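Local atomic coordinates of beta-ketoacyl-[acyl-carrier-protein] synthase FabY (Pseudomonas aeruginosa, PDB entry 4CW4), a protein that catalyses the condensation of acetyl-CoA with malonyl-ACP to give acetoacetyl-ACP, the primer that starts fatty acid synthesis. Residues A[90-95]-A[173-178]; A[96-101]-A[315-320]; A[6-11]-A[372-377]; A[388-393]-A[548-553]; A[135-140]-A[149-154]. One frame throughout, in Å; residues are numbered along the deposited sequence.

Interaction 1: residues A[90-95]-A[173-178]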
# COMPACT_ATOMS: atom_id res chain seq x y z
N LEU A 90 11.53 -22.05 -13.02
CA LEU A 90 12.54 -21.34 -12.24
C LEU A 90 13.05 -20.10 -12.96
O LEU A 90 12.51 -19.70 -14.01
CB LEU A 90 13.68 -22.28 -11.81
CG LEU A 90 13.26 -23.52 -11.02
CD1 LEU A 90 14.49 -24.21 -10.49
CD2 LEU A 90 12.29 -23.19 -9.88
N VAL A 91 14.04 -19.44 -12.38
CA VAL A 91 14.68 -18.29 -13.02
C VAL A 91 15.27 -18.71 -14.37
O VAL A 91 15.92 -19.75 -14.49
CB VAL A 91 15.81 -17.71 -12.13
CG1 VAL A 91 16.63 -16.66 -12.88
CG2 VAL A 91 15.23 -17.15 -10.86
N ARG A 92 15.02 -17.91 -15.41
CA ARG A 92 15.51 -18.20 -16.76
C ARG A 92 15.38 -16.97 -17.64
O ARG A 92 14.83 -15.96 -17.19
CB ARG A 92 14.73 -19.38 -17.36
CG ARG A 92 13.22 -19.19 -17.41
CD ARG A 92 12.51 -20.54 -17.55
NE ARG A 92 11.09 -20.39 -17.91
CZ ARG A 92 10.11 -20.14 -17.05
NH1 ARG A 92 10.34 -20.06 -15.74
NH2 ARG A 92 8.88 -19.99 -17.51
N ARG A 93 15.83 -17.06 -18.89
CA ARG A 93 15.72 -15.94 -19.81
C ARG A 93 14.25 -15.57 -19.98
O ARG A 93 13.37 -16.44 -20.00
CB ARG A 93 16.35 -16.27 -21.18
CG ARG A 93 16.67 -15.06 -22.05
CD ARG A 93 17.48 -15.44 -23.29
NE ARG A 93 18.18 -14.28 -23.89
CZ ARG A 93 17.61 -13.39 -24.70
NH1 ARG A 93 16.33 -13.51 -25.05
NH2 ARG A 93 18.33 -12.38 -25.18
N ILE A 94 13.97 -14.28 -20.11
CA ILE A 94 12.61 -13.78 -20.25
C ILE A 94 12.00 -14.22 -21.57
O ILE A 94 12.60 -14.01 -22.63
CB ILE A 94 12.59 -12.25 -20.16
CG1 ILE A 94 13.04 -11.78 -18.77
CG2 ILE A 94 11.17 -11.72 -20.47
CD1 ILE A 94 13.29 -10.30 -18.67
N GLU A 95 10.82 -14.81 -21.49
CA GLU A 95 10.17 -15.45 -22.64
C GLU A 95 9.17 -14.51 -23.32
O GLU A 95 8.72 -13.53 -22.73
CB GLU A 95 9.53 -16.77 -22.19
CG GLU A 95 10.61 -17.76 -21.75
CD GLU A 95 10.09 -19.06 -21.20
OE1 GLU A 95 8.86 -19.30 -21.27
OE2 GLU A 95 10.93 -19.86 -20.73
N LEU A 173 6.35 -17.75 -14.14
CA LEU A 173 5.51 -18.94 -14.01
C LEU A 173 5.87 -19.98 -15.06
O LEU A 173 6.35 -19.64 -16.14
CB LEU A 173 4.02 -18.59 -14.14
CG LEU A 173 3.42 -17.67 -13.07
CD1 LEU A 173 1.90 -17.60 -13.15
CD2 LEU A 173 3.85 -18.10 -11.68
N PRO A 174 5.64 -21.27 -14.74
CA PRO A 174 5.99 -22.32 -15.71
C PRO A 174 5.42 -22.06 -17.12
O PRO A 174 4.24 -21.72 -17.28
CB PRO A 174 5.39 -23.58 -15.10
CG PRO A 174 5.42 -23.31 -13.61
CD PRO A 174 5.07 -21.85 -13.51
N THR A 175 6.27 -22.22 -18.13
CA THR A 175 5.87 -21.87 -19.49
C THR A 175 4.67 -22.69 -19.90
O THR A 175 4.69 -23.93 -19.83
CB THR A 175 7.00 -22.12 -20.46
OG1 THR A 175 8.18 -21.46 -20.00
CG2 THR A 175 6.64 -21.64 -21.88
N GLY A 176 3.63 -22.00 -20.35
CA GLY A 176 2.41 -22.66 -20.78
C GLY A 176 1.25 -22.53 -19.80
O GLY A 176 0.10 -22.66 -20.19
N PHE A 177 1.57 -22.25 -18.54
CA PHE A 177 0.55 -22.03 -17.54
C PHE A 177 0.08 -20.59 -17.62
O PHE A 177 0.89 -19.66 -17.52
CB PHE A 177 1.12 -22.32 -16.15
CG PHE A 177 0.12 -22.19 -15.04
CD1 PHE A 177 -0.99 -23.02 -14.98
CD2 PHE A 177 0.27 -21.22 -14.08
CE1 PHE A 177 -1.91 -22.90 -13.93
CE2 PHE A 177 -0.65 -21.09 -13.05
CZ PHE A 177 -1.73 -21.92 -12.98
N GLU A 178 -1.21 -20.40 -17.80
CA GLU A 178 -1.78 -19.06 -18.00
C GLU A 178 -2.95 -18.82 -17.06
O GLU A 178 -4.07 -19.27 -17.35
CB GLU A 178 -2.24 -18.88 -19.45
CG GLU A 178 -1.11 -18.93 -20.48
CD GLU A 178 -0.40 -17.60 -20.66
OE1 GLU A 178 -0.61 -16.67 -19.84
OE2 GLU A 178 0.37 -17.48 -21.65

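Interaction 2: residues A[96-101]-A[315-320]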
# COMPACT_ATOMS: atom_id res chain seq x y z
N PRO A 96 8.83 -14.81 -24.58
CA PRO A 96 8.06 -13.85 -25.38
C PRO A 96 6.68 -13.50 -24.87
O PRO A 96 6.14 -12.46 -25.24
CB PRO A 96 7.93 -14.53 -26.74
CG PRO A 96 8.86 -15.67 -26.75
CD PRO A 96 9.26 -15.99 -25.36
N GLN A 97 6.09 -14.36 -24.05
CA GLN A 97 4.78 -14.10 -23.51
C GLN A 97 4.78 -12.89 -22.55
O GLN A 97 3.72 -12.38 -22.21
CB GLN A 97 4.19 -15.35 -22.84
CG GLN A 97 4.95 -15.90 -21.63
CD GLN A 97 5.99 -16.94 -22.00
OE1 GLN A 97 6.48 -16.97 -23.13
NE2 GLN A 97 6.35 -17.79 -21.03
N TYR A 98 5.97 -12.45 -22.13
CA TYR A 98 6.14 -11.21 -21.35
C TYR A 98 6.58 -10.05 -22.22
O TYR A 98 5.92 -9.01 -22.28
CB TYR A 98 7.16 -11.41 -20.22
CG TYR A 98 6.77 -12.53 -19.31
CD1 TYR A 98 5.88 -12.32 -18.28
CD2 TYR A 98 7.23 -13.80 -19.52
CE1 TYR A 98 5.47 -13.35 -17.46
CE2 TYR A 98 6.84 -14.84 -18.71
CZ TYR A 98 5.97 -14.62 -17.69
OH TYR A 98 5.60 -15.69 -16.93
N LEU A 99 7.73 -10.22 -22.85
CA LEU A 99 8.37 -9.17 -23.66
C LEU A 99 9.59 -9.76 -24.34
O LEU A 99 10.04 -10.86 -23.99
CB LEU A 99 8.81 -8.00 -22.77
CG LEU A 99 9.68 -8.37 -21.57
CD1 LEU A 99 11.15 -8.12 -21.90
CD2 LEU A 99 9.27 -7.62 -20.31
N ASP A 100 10.12 -9.04 -25.32
CA ASP A 100 11.36 -9.43 -25.95
C ASP A 100 12.45 -8.56 -25.35
O ASP A 100 12.51 -7.37 -25.63
CB ASP A 100 11.27 -9.22 -27.46
CG ASP A 100 12.51 -9.67 -28.20
OD1 ASP A 100 13.59 -9.82 -27.60
OD2 ASP A 100 12.40 -9.84 -29.44
N PRO A 101 13.37 -9.16 -24.57
CA PRO A 101 14.33 -8.29 -23.89
C PRO A 101 15.38 -7.71 -24.83
O PRO A 101 16.21 -6.94 -24.37
CB PRO A 101 14.94 -9.23 -22.84
CG PRO A 101 14.85 -10.57 -23.49
CD PRO A 101 13.53 -10.57 -24.18
N ALA A 315 3.18 -9.07 -10.18
CA ALA A 315 3.47 -9.45 -11.55
C ALA A 315 4.21 -8.28 -12.21
O ALA A 315 3.64 -7.49 -12.94
CB ALA A 315 2.17 -9.77 -12.32
N PRO A 316 5.51 -8.16 -11.90
CA PRO A 316 6.29 -6.99 -12.30
C PRO A 316 7.18 -7.21 -13.51
O PRO A 316 8.04 -6.37 -13.75
CB PRO A 316 7.16 -6.79 -11.08
CG PRO A 316 7.51 -8.22 -10.69
CD PRO A 316 6.28 -9.04 -11.01
N ILE A 317 6.99 -8.29 -14.27
CA ILE A 317 7.84 -8.56 -15.41
C ILE A 317 7.34 -7.73 -16.60
O ILE A 317 6.60 -8.21 -17.46
CB ILE A 317 7.94 -10.05 -15.75
CG1 ILE A 317 8.32 -10.87 -14.50
CG2 ILE A 317 8.97 -10.24 -16.85
CD1 ILE A 317 8.24 -12.37 -14.70
N LEU A 318 7.76 -6.46 -16.60
CA LEU A 318 7.30 -5.43 -17.53
C LEU A 318 8.53 -4.59 -17.83
O LEU A 318 9.37 -4.41 -16.95
CB LEU A 318 6.22 -4.55 -16.89
CG LEU A 318 4.93 -5.25 -16.46
CD1 LEU A 318 4.07 -4.36 -15.56
CD2 LEU A 318 4.15 -5.68 -17.69
N PRO A 319 8.64 -4.06 -19.07
CA PRO A 319 9.85 -3.31 -19.41
C PRO A 319 10.14 -2.14 -18.45
O PRO A 319 11.29 -1.89 -18.13
CB PRO A 319 9.57 -2.78 -20.81
CG PRO A 319 8.55 -3.72 -21.38
CD PRO A 319 7.73 -4.20 -20.22
N GLU A 320 9.11 -1.44 -18.02
CA GLU A 320 9.31 -0.25 -17.18
C GLU A 320 9.86 -0.63 -15.81
O GLU A 320 10.74 0.07 -15.27
CB GLU A 320 7.99 0.50 -17.03
CG GLU A 320 7.41 1.09 -18.33
CD GLU A 320 6.65 0.07 -19.18
OE1 GLU A 320 6.50 -1.12 -18.76
OE2 GLU A 320 6.17 0.48 -20.26
O HOH W 1 5.60 -7.52 -20.08

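Interaction 3: residues A[6-11]-A[372-377]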
# COMPACT_ATOMS: atom_id res chain seq x y z
N MET A 6 -2.69 -14.49 28.10
CA MET A 6 -2.82 -15.73 27.36
C MET A 6 -3.64 -15.52 26.09
O MET A 6 -4.65 -14.82 26.12
CB MET A 6 -3.47 -16.76 28.26
CG MET A 6 -4.07 -17.94 27.57
SD MET A 6 -4.61 -19.16 28.76
CE MET A 6 -6.17 -18.46 29.27
N SER A 7 -3.24 -16.13 24.97
CA SER A 7 -3.79 -15.79 23.66
C SER A 7 -3.93 -16.96 22.68
O SER A 7 -3.27 -17.99 22.77
CB SER A 7 -2.91 -14.72 22.99
OG SER A 7 -2.95 -13.50 23.72
N ARG A 8 -4.82 -16.76 21.71
CA ARG A 8 -4.96 -17.67 20.59
C ARG A 8 -3.67 -17.76 19.80
O ARG A 8 -3.01 -16.75 19.55
CB ARG A 8 -6.10 -17.20 19.68
CG ARG A 8 -7.47 -17.48 20.29
CD ARG A 8 -8.59 -16.86 19.50
NE ARG A 8 -9.90 -17.09 20.12
CZ ARG A 8 -11.00 -16.41 19.82
NH1 ARG A 8 -10.96 -15.41 18.95
NH2 ARG A 8 -12.15 -16.72 20.40
N LEU A 9 -3.33 -18.98 19.38
CA LEU A 9 -2.14 -19.27 18.57
C LEU A 9 -2.51 -19.31 17.09
O LEU A 9 -3.40 -20.04 16.72
CB LEU A 9 -1.55 -20.63 18.94
CG LEU A 9 -0.31 -21.09 18.16
CD1 LEU A 9 0.90 -20.23 18.49
CD2 LEU A 9 0.02 -22.56 18.42
N PRO A 10 -1.83 -18.52 16.24
CA PRO A 10 -2.12 -18.61 14.81
C PRO A 10 -1.53 -19.87 14.17
O PRO A 10 -0.30 -20.07 14.16
CB PRO A 10 -1.42 -17.36 14.23
CG PRO A 10 -1.26 -16.43 15.41
CD PRO A 10 -0.96 -17.37 16.53
N VAL A 11 -2.39 -20.73 13.64
CA VAL A 11 -1.92 -21.94 12.98
C VAL A 11 -2.22 -21.85 11.49
O VAL A 11 -3.23 -21.29 11.08
CB VAL A 11 -2.48 -23.23 13.60
CG1 VAL A 11 -2.03 -23.36 15.04
CG2 VAL A 11 -3.98 -23.30 13.53
N LEU A 372 -4.71 -18.80 7.91
CA LEU A 372 -4.49 -18.93 9.34
C LEU A 372 -5.82 -19.07 10.06
O LEU A 372 -6.82 -18.46 9.68
CB LEU A 372 -3.79 -17.68 9.90
CG LEU A 372 -2.52 -17.22 9.19
CD1 LEU A 372 -1.96 -15.97 9.86
CD2 LEU A 372 -1.48 -18.36 9.19
N MET A 373 -5.80 -19.87 11.12
CA MET A 373 -6.91 -19.89 12.06
C MET A 373 -6.37 -19.83 13.46
O MET A 373 -5.25 -20.25 13.70
CB MET A 373 -7.72 -21.18 11.94
CG MET A 373 -8.52 -21.31 10.68
SD MET A 373 -9.45 -22.85 10.66
CE MET A 373 -10.32 -22.61 9.10
N ASP A 374 -7.17 -19.33 14.40
CA ASP A 374 -6.82 -19.54 15.79
C ASP A 374 -6.88 -21.03 16.14
O ASP A 374 -7.59 -21.81 15.51
CB ASP A 374 -7.70 -18.72 16.73
CG ASP A 374 -9.13 -19.19 16.78
OD1 ASP A 374 -9.47 -20.09 17.60
OD2 ASP A 374 -9.94 -18.65 16.00
N ASP A 375 -6.14 -21.41 17.16
CA ASP A 375 -6.01 -22.80 17.54
C ASP A 375 -7.32 -23.45 17.94
O ASP A 375 -7.54 -24.63 17.68
CB ASP A 375 -4.98 -22.98 18.66
CG ASP A 375 -5.32 -22.22 19.92
OD1 ASP A 375 -5.39 -20.98 19.88
OD2 ASP A 375 -5.42 -22.84 21.00
N GLU A 376 -8.19 -22.70 18.59
CA GLU A 376 -9.45 -23.27 19.06
C GLU A 376 -10.36 -23.61 17.88
O GLU A 376 -10.96 -24.68 17.83
CB GLU A 376 -10.11 -22.28 20.01
CG GLU A 376 -11.37 -22.79 20.68
CD GLU A 376 -11.84 -21.83 21.73
OE1 GLU A 376 -12.45 -20.79 21.38
OE2 GLU A 376 -11.59 -22.10 22.93
N LEU A 377 -10.46 -22.69 16.92
CA LEU A 377 -11.27 -22.94 15.74
C LEU A 377 -10.68 -24.10 14.91
O LEU A 377 -11.41 -24.94 14.40
CB LEU A 377 -11.37 -21.67 14.87
CG LEU A 377 -12.23 -21.82 13.62
CD1 LEU A 377 -13.69 -22.09 13.97
CD2 LEU A 377 -12.08 -20.61 12.71
O HOH W 2 -12.91 -18.56 22.60

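Interaction 4: residues A[388-393]-A[548-553]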
# COMPACT_ATOMS: atom_id res chain seq x y z
N ALA A 388 2.89 -23.03 12.63
CA ALA A 388 2.28 -21.93 13.39
C ALA A 388 3.17 -20.71 13.27
O ALA A 388 4.37 -20.82 13.09
CB ALA A 388 2.11 -22.32 14.85
N VAL A 389 2.58 -19.53 13.34
CA VAL A 389 3.35 -18.31 13.26
C VAL A 389 3.12 -17.51 14.54
O VAL A 389 2.00 -17.19 14.87
CB VAL A 389 2.98 -17.49 12.03
CG1 VAL A 389 3.78 -16.24 12.03
CG2 VAL A 389 3.27 -18.27 10.76
N THR A 390 4.21 -17.21 15.24
CA THR A 390 4.12 -16.63 16.58
C THR A 390 4.47 -15.15 16.65
O THR A 390 4.01 -14.46 17.54
CB THR A 390 4.99 -17.40 17.58
OG1 THR A 390 6.28 -17.61 17.03
CG2 THR A 390 4.38 -18.76 17.90
N ASP A 391 5.28 -14.66 15.72
CA ASP A 391 5.70 -13.27 15.76
C ASP A 391 6.26 -12.86 14.43
O ASP A 391 6.88 -13.67 13.71
CB ASP A 391 6.80 -13.04 16.79
CG ASP A 391 6.27 -12.70 18.19
OD1 ASP A 391 5.48 -11.73 18.37
OD2 ASP A 391 6.66 -13.42 19.13
N VAL A 392 6.09 -11.57 14.14
CA VAL A 392 6.86 -10.87 13.14
C VAL A 392 7.32 -9.57 13.76
O VAL A 392 6.53 -8.83 14.35
CB VAL A 392 6.02 -10.55 11.88
CG1 VAL A 392 6.77 -9.60 10.93
CG2 VAL A 392 5.63 -11.84 11.15
N PHE A 393 8.61 -9.30 13.62
CA PHE A 393 9.19 -8.05 14.09
C PHE A 393 9.65 -7.21 12.92
O PHE A 393 10.27 -7.70 11.97
CB PHE A 393 10.32 -8.34 15.06
CG PHE A 393 9.85 -9.04 16.31
CD1 PHE A 393 9.08 -8.39 17.25
CD2 PHE A 393 10.14 -10.38 16.50
CE1 PHE A 393 8.61 -9.06 18.37
CE2 PHE A 393 9.69 -11.05 17.62
CZ PHE A 393 8.93 -10.38 18.56
N VAL A 548 8.77 -15.68 12.72
CA VAL A 548 9.02 -16.94 13.40
C VAL A 548 7.93 -17.95 13.04
O VAL A 548 6.74 -17.70 13.26
CB VAL A 548 9.05 -16.75 14.94
CG1 VAL A 548 9.36 -18.07 15.63
CG2 VAL A 548 10.07 -15.70 15.32
N VAL A 549 8.35 -19.08 12.49
CA VAL A 549 7.43 -20.14 12.10
C VAL A 549 7.82 -21.42 12.84
O VAL A 549 8.98 -21.81 12.84
CB VAL A 549 7.50 -20.42 10.57
CG1 VAL A 549 6.34 -21.32 10.14
CG2 VAL A 549 7.52 -19.13 9.77
N LEU A 550 6.84 -22.04 13.47
CA LEU A 550 7.01 -23.30 14.20
C LEU A 550 6.50 -24.45 13.36
O LEU A 550 5.53 -24.31 12.62
CB LEU A 550 6.24 -23.26 15.52
CG LEU A 550 6.44 -22.04 16.41
CD1 LEU A 550 5.59 -22.18 17.69
CD2 LEU A 550 7.92 -21.85 16.74
N SER A 551 7.14 -25.61 13.49
CA SER A 551 6.73 -26.79 12.75
C SER A 551 5.38 -27.33 13.22
O SER A 551 4.94 -27.03 14.33
CB SER A 551 7.76 -27.92 12.97
OG SER A 551 7.70 -28.36 14.31
N PRO A 552 4.78 -28.20 12.39
CA PRO A 552 3.60 -28.92 12.87
C PRO A 552 3.82 -29.68 14.18
O PRO A 552 2.93 -29.68 15.03
CB PRO A 552 3.28 -29.87 11.72
CG PRO A 552 3.77 -29.15 10.52
CD PRO A 552 5.01 -28.43 10.95
N ARG A 553 4.98 -30.31 14.36
CA ARG A 553 5.21 -31.06 15.58
C ARG A 553 5.13 -30.16 16.81
O ARG A 553 4.50 -30.52 17.80
CB ARG A 553 6.58 -31.75 15.59
CG ARG A 553 6.76 -32.66 16.80
CD ARG A 553 8.09 -33.38 16.80
NE ARG A 553 9.15 -32.53 17.34
CZ ARG A 553 9.30 -32.25 18.63
NH1 ARG A 553 8.46 -32.75 19.53
NH2 ARG A 553 10.29 -31.45 19.02

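Interaction 5: residues A[135-140]-A[149-154]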
# COMPACT_ATOMS: atom_id res chain seq x y z
N ALA A 135 1.46 26.93 -35.15
CA ALA A 135 1.23 28.15 -35.89
C ALA A 135 2.05 28.25 -37.17
O ALA A 135 1.65 28.93 -38.12
CB ALA A 135 1.49 29.36 -35.00
N ASN A 136 3.18 27.55 -37.22
CA ASN A 136 4.11 27.68 -38.32
C ASN A 136 3.77 26.73 -39.46
O ASN A 136 4.24 26.94 -40.57
CB ASN A 136 5.54 27.45 -37.81
CG ASN A 136 6.61 28.07 -38.69
OD1 ASN A 136 7.27 27.38 -39.47
ND2 ASN A 136 6.78 29.38 -38.56
N TRP A 137 2.95 25.70 -39.19
CA TRP A 137 2.54 24.74 -40.22
C TRP A 137 1.57 25.37 -41.24
O TRP A 137 0.70 26.15 -40.88
CB TRP A 137 1.86 23.50 -39.61
CG TRP A 137 2.75 22.61 -38.78
CD1 TRP A 137 3.99 22.89 -38.30
CD2 TRP A 137 2.44 21.27 -38.33
NE1 TRP A 137 4.48 21.83 -37.59
CE2 TRP A 137 3.55 20.82 -37.59
CE3 TRP A 137 1.34 20.43 -38.49
CZ2 TRP A 137 3.59 19.55 -37.01
CZ3 TRP A 137 1.39 19.17 -37.92
CH2 TRP A 137 2.50 18.75 -37.19
N SER A 138 1.76 25.00 -42.50
CA SER A 138 0.84 25.33 -43.58
C SER A 138 -0.20 24.25 -43.72
O SER A 138 0.14 23.08 -43.64
CB SER A 138 1.60 25.36 -44.93
OG SER A 138 2.59 26.35 -44.97
N ILE A 139 -1.45 24.64 -43.98
CA ILE A 139 -2.53 23.70 -44.25
C ILE A 139 -3.31 24.18 -45.45
O ILE A 139 -3.64 25.37 -45.55
CB ILE A 139 -3.56 23.64 -43.11
CG1 ILE A 139 -2.86 23.67 -41.76
CG2 ILE A 139 -4.43 22.41 -43.25
CD1 ILE A 139 -2.08 22.42 -41.43
N ALA A 140 -3.63 23.26 -46.36
CA ALA A 140 -4.47 23.59 -47.50
C ALA A 140 -5.45 22.45 -47.74
O ALA A 140 -5.19 21.32 -47.35
CB ALA A 140 -3.63 23.82 -48.72
N VAL A 149 -0.39 19.32 -45.63
CA VAL A 149 0.36 20.00 -44.59
C VAL A 149 1.81 20.20 -45.00
O VAL A 149 2.41 19.30 -45.57
CB VAL A 149 0.36 19.15 -43.31
CG1 VAL A 149 1.06 19.87 -42.18
CG2 VAL A 149 -1.07 18.80 -42.93
N SER A 150 2.35 21.37 -44.73
CA SER A 150 3.78 21.61 -44.90
C SER A 150 4.36 22.26 -43.67
O SER A 150 3.72 23.09 -43.03
CB SER A 150 4.08 22.48 -46.12
OG SER A 150 3.66 21.82 -47.29
N ILE A 151 5.57 21.86 -43.36
CA ILE A 151 6.27 22.28 -42.16
C ILE A 151 7.48 23.10 -42.58
O ILE A 151 8.18 22.74 -43.53
CB ILE A 151 6.71 21.04 -41.33
CG1 ILE A 151 5.47 20.33 -40.79
CG2 ILE A 151 7.65 21.45 -40.22
CD1 ILE A 151 5.76 18.99 -40.10
N HIS A 152 7.71 24.20 -41.88
CA HIS A 152 8.75 25.17 -42.28
C HIS A 152 9.81 25.40 -41.21
O HIS A 152 10.84 26.05 -41.48
CB HIS A 152 8.09 26.51 -42.60
CG HIS A 152 6.94 26.38 -43.53
ND1 HIS A 152 7.12 26.17 -44.88
CD2 HIS A 152 5.61 26.32 -43.32
CE1 HIS A 152 5.94 26.05 -45.46
NE2 HIS A 152 5.01 26.14 -44.54
N GLU A 153 9.57 24.84 -40.03
CA GLU A 153 10.37 25.06 -38.84
C GLU A 153 10.71 23.68 -38.28
O GLU A 153 9.96 22.74 -38.49
CB GLU A 153 9.52 25.78 -37.81
CG GLU A 153 10.11 27.02 -37.19
CD GLU A 153 9.35 27.42 -35.92
OE1 GLU A 153 8.11 27.48 -35.96
OE2 GLU A 153 10.00 27.66 -34.88
N ARG A 154 11.83 23.57 -37.56
CA ARG A 154 12.13 22.33 -36.85
C ARG A 154 11.00 22.01 -35.88
O ARG A 154 10.50 22.88 -35.18
CB ARG A 154 13.44 22.43 -36.05
CG ARG A 154 13.84 21.11 -35.38
CD ARG A 154 15.00 21.28 -34.42
NE ARG A 154 16.20 21.84 -35.04
CZ ARG A 154 17.31 22.15 -34.37
NH1 ARG A 154 17.38 21.96 -33.06
NH2 ARG A 154 18.36 22.66 -35.02
O HOH W 3 6.58 24.81 -39.76
O HOH W 4 9.90 28.90 -40.03
O HOH W 5 7.56 23.29 -37.46

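Interaction 1: residues A[90-95]-A[173-178]
Arg92 and Glu95 reach across to Leu173 and Thr175 from a backbone that stays at a distance. The nearest CA atoms, those of Glu95 and Thr175, are 8.3 Å apart. Residues 91-93 form a short strand. Residues 174-177 make a type II beta turn, closed by a bond from Phe177 N to Pro174 O. Gly176 takes the third position of this turn, where its positive phi would press a CB against the preceding carbonyl oxygen.

The link is polar: the side chains of Arg92 and Glu95 meet a backbone carbonyl and the Thr175 hydroxyl. Arg92 NH2 donates to Leu173 O at 2.9 Å. That oxygen lies in the guanidinium plane, but the nitrogen sits above the carbonyl plane. Arg92 NH2 also donates to Thr175 OG1 at 3.0 Å, along a more bent path (142°). Thr175 OG1 in turn donates to Glu95 OE1 at 2.6 Å, on the syn lone pair of the carboxylate. Arg92 NE makes a salt bridge to Glu95 OE2 (2.9 Å), approaching from above the carboxylate plane. Arg92 NH1 donates to Leu90 O at 2.8 Å. All three guanidinium nitrogens are thus engaged, which should fix the rotation of the group.

Strand 91-93 pairs antiparallel with strand 169-171. Pro174 and Phe177 of the turn pack on helix 40-53.

Interaction 2: residues A[96-101]-A[315-320]
Tyr98 lies against Ile317, and its side chain can be followed outward along this neighbour. Tyr98 CB is 4.0 Å from Ile317 CG2, and Tyr98 CG keeps a similar distance from that methyl. Ring atom Tyr98 CD1 comes to 4.0 Å from Ile317 CB. Tyr98 CE1 then meets Ile317 CD1, again at 4.0 Å, and this methyl sits over one face of the ring. The phenol OH leaves the contact and hydrogen-bonds to Glu365. Ile317 matches the ring with both branches: CG2 is anti to the backbone N and faces the root of the tyrosine, while CG1 carries CD1 out along the ring.

Leu99 adds a second patch beside the first. Leu99 CD2 touches Pro319 CD at 3.8 Å, and the two side chains run past each other in opposite directions. Leu99 CD2 is also 4.4 Å from Ile317 CG2. Pro319 begins helix 319-327, with Leu318 at its N-cap position. Ile317 is the centre of an inverse gamma turn.

Water 1 bridges the backbones, donating to Tyr98 O at 2.7 Å and to Ile317 O at 2.9 Å. The side chain of Ile317 lies about 10 Å from that of His477, a predicted active-site residue. The chemistry is mainly apolar between side chains, while the water donates to two carbonyl oxygens, one from each segment, and so joins the backbones.

Interaction 3: residues A[6-11]-A[372-377]
The Arg8 guanidinium has Asp374 OD2 over one face, with the guanidinium and carboxylate planes 24° apart. Arg8 NE and Asp374 OD1 are 3.9 Å apart, a long salt bridge of charges alone, because no N-H points at the oxygen. Arg306 is the stronger partner of Asp374. At the guanidinium edge, in its plane, water 2 accepts from Arg8 NH2 and donates to Glu376 OE1. Arg8 CD packs on Asp374 CB at 3.5 Å.

The Asp375 carboxylate is met from above its plane: Leu9 N donates to Asp375 OD1 at 2.9 Å (165°). Its OD2 is held by Arg562 and His563. Asp374 OD1 accepts from Leu377 N at 2.9 Å and so caps helix 375-381.

Beyond this, Val11 and Met373 form an antiparallel hydrogen-bonded pair. Val11 N to Met373 O and Met373 N to Val11 O are both 2.9 Å. The arrangement is an antiparallel strand pair, 10-19 with 366-374, in which strand 366-374 is followed by a helix N-capped by Asp374.

Interaction 4: residues A[388-393]-A[548-553]
Ala388 and Leu550 form one pair of an antiparallel strand contact in the C-terminal half of the thiolase-like ketosynthase fold. The axes of strands 388-393 and 548-550 approach to 4.7 Å, with their directions 146° apart.

Four backbone hydrogen bonds join them. Ala388 N donates to Leu550 O, and Leu550 N returns to Ala388 O at 2.8 Å. Thr390 N reaches Val548 O at a longer 3.2 Å. Val548 N donates to Asp391 O at 2.9 Å. CA-H...O contacts fill in between, from Val549 CA to Ala388 O and from Val389 CA to Val548 O.

Apolar packing divides between the faces. Val389 and Val549 share one, under helices 288-301 and 482-496. Ala388 and Leu550 share the other, with their CB atoms 4.3 Å apart.

Charge leads out of the contact: Asp391 OD2 makes a salt bridge with Arg633 of the second subunit.

Thr390 uses both branches. Thr390 CG2 is 3.6 Å from Leu550 CD1, and Thr390 OG1 lies 3.4 Å from Val548 CG1.

Interaction 5: residues A[135-140]-A[149-154]
A beta hairpin of strands 138-141 and 147-151 brings Ser138 opposite Ser150, with the indole of Trp137 laid against Ile151. Ser138 N donates to Ser150 O at 2.8 Å, and Ser150 N to Ser138 O at 3.0 Å. This makes an antiparallel hydrogen-bonded pair. Ile139 and Val149 are the next, non-hydrogen-bonded pair, and Ile139 CD1 touches Val149 CG2 at 4.0 Å.

Trp137 and Ile151 lie side by side and point the same way. Ile151 CG1 stands 3.7 Å from the centroid of the five-membered ring of Trp137, only 11° off the normal. This is a CH-pi contact over the face. Ile151 CD1 continues over CE2 and CZ2. Val149 CG1 approaches Trp137 CE3 at 3.7 Å from an oblique direction.

The hairpin belongs to a small three-stranded antiparallel sheet, with strand 147-151 in the middle and strand 120-124 on its other side. Ser150 OG bonds to Thr121 on that strand. Phe157 packs on both Trp137 and Ile151.

Next to the serine pair the contact is polar. His152 CG is anti to the carbonyl carbon (chi1 -50°), and the ring reaches back to Ser138. His152 NE2 and Ser138 OG are modelled 2.5 Å apart, a hydrogen bond whose shortness makes its exact length doubtful; either could donate. Asn136 O lies at the imidazole edge, near CD2. Water 3 donates to Asn136 OD1 at 2.7 Å.

In the fold
Interactions 1 and 2 adjoin, with centres 11 Å apart; Ile94 packs on Leu99, and segments 90-95 and 96-101 are continuous in the chain. Interactions 3 and 4 form a second pair, 12 Å apart between centres, across the chain's centre from the first. They are linked through strand 10-19, which neighbours both 366-374 and 387-394, and both touch the second subunit of the homodimer. Interaction 5 stands apart, its centre 39 Å from that of interaction 2 and 74 Å from that of interaction 3. Along the chain it is nested inside interactions 1 and 2, whose segments alternate. Interaction 3 encloses all three, and interaction 4 follows. The hairpin region is thus an outlying extension from the ketosynthase body.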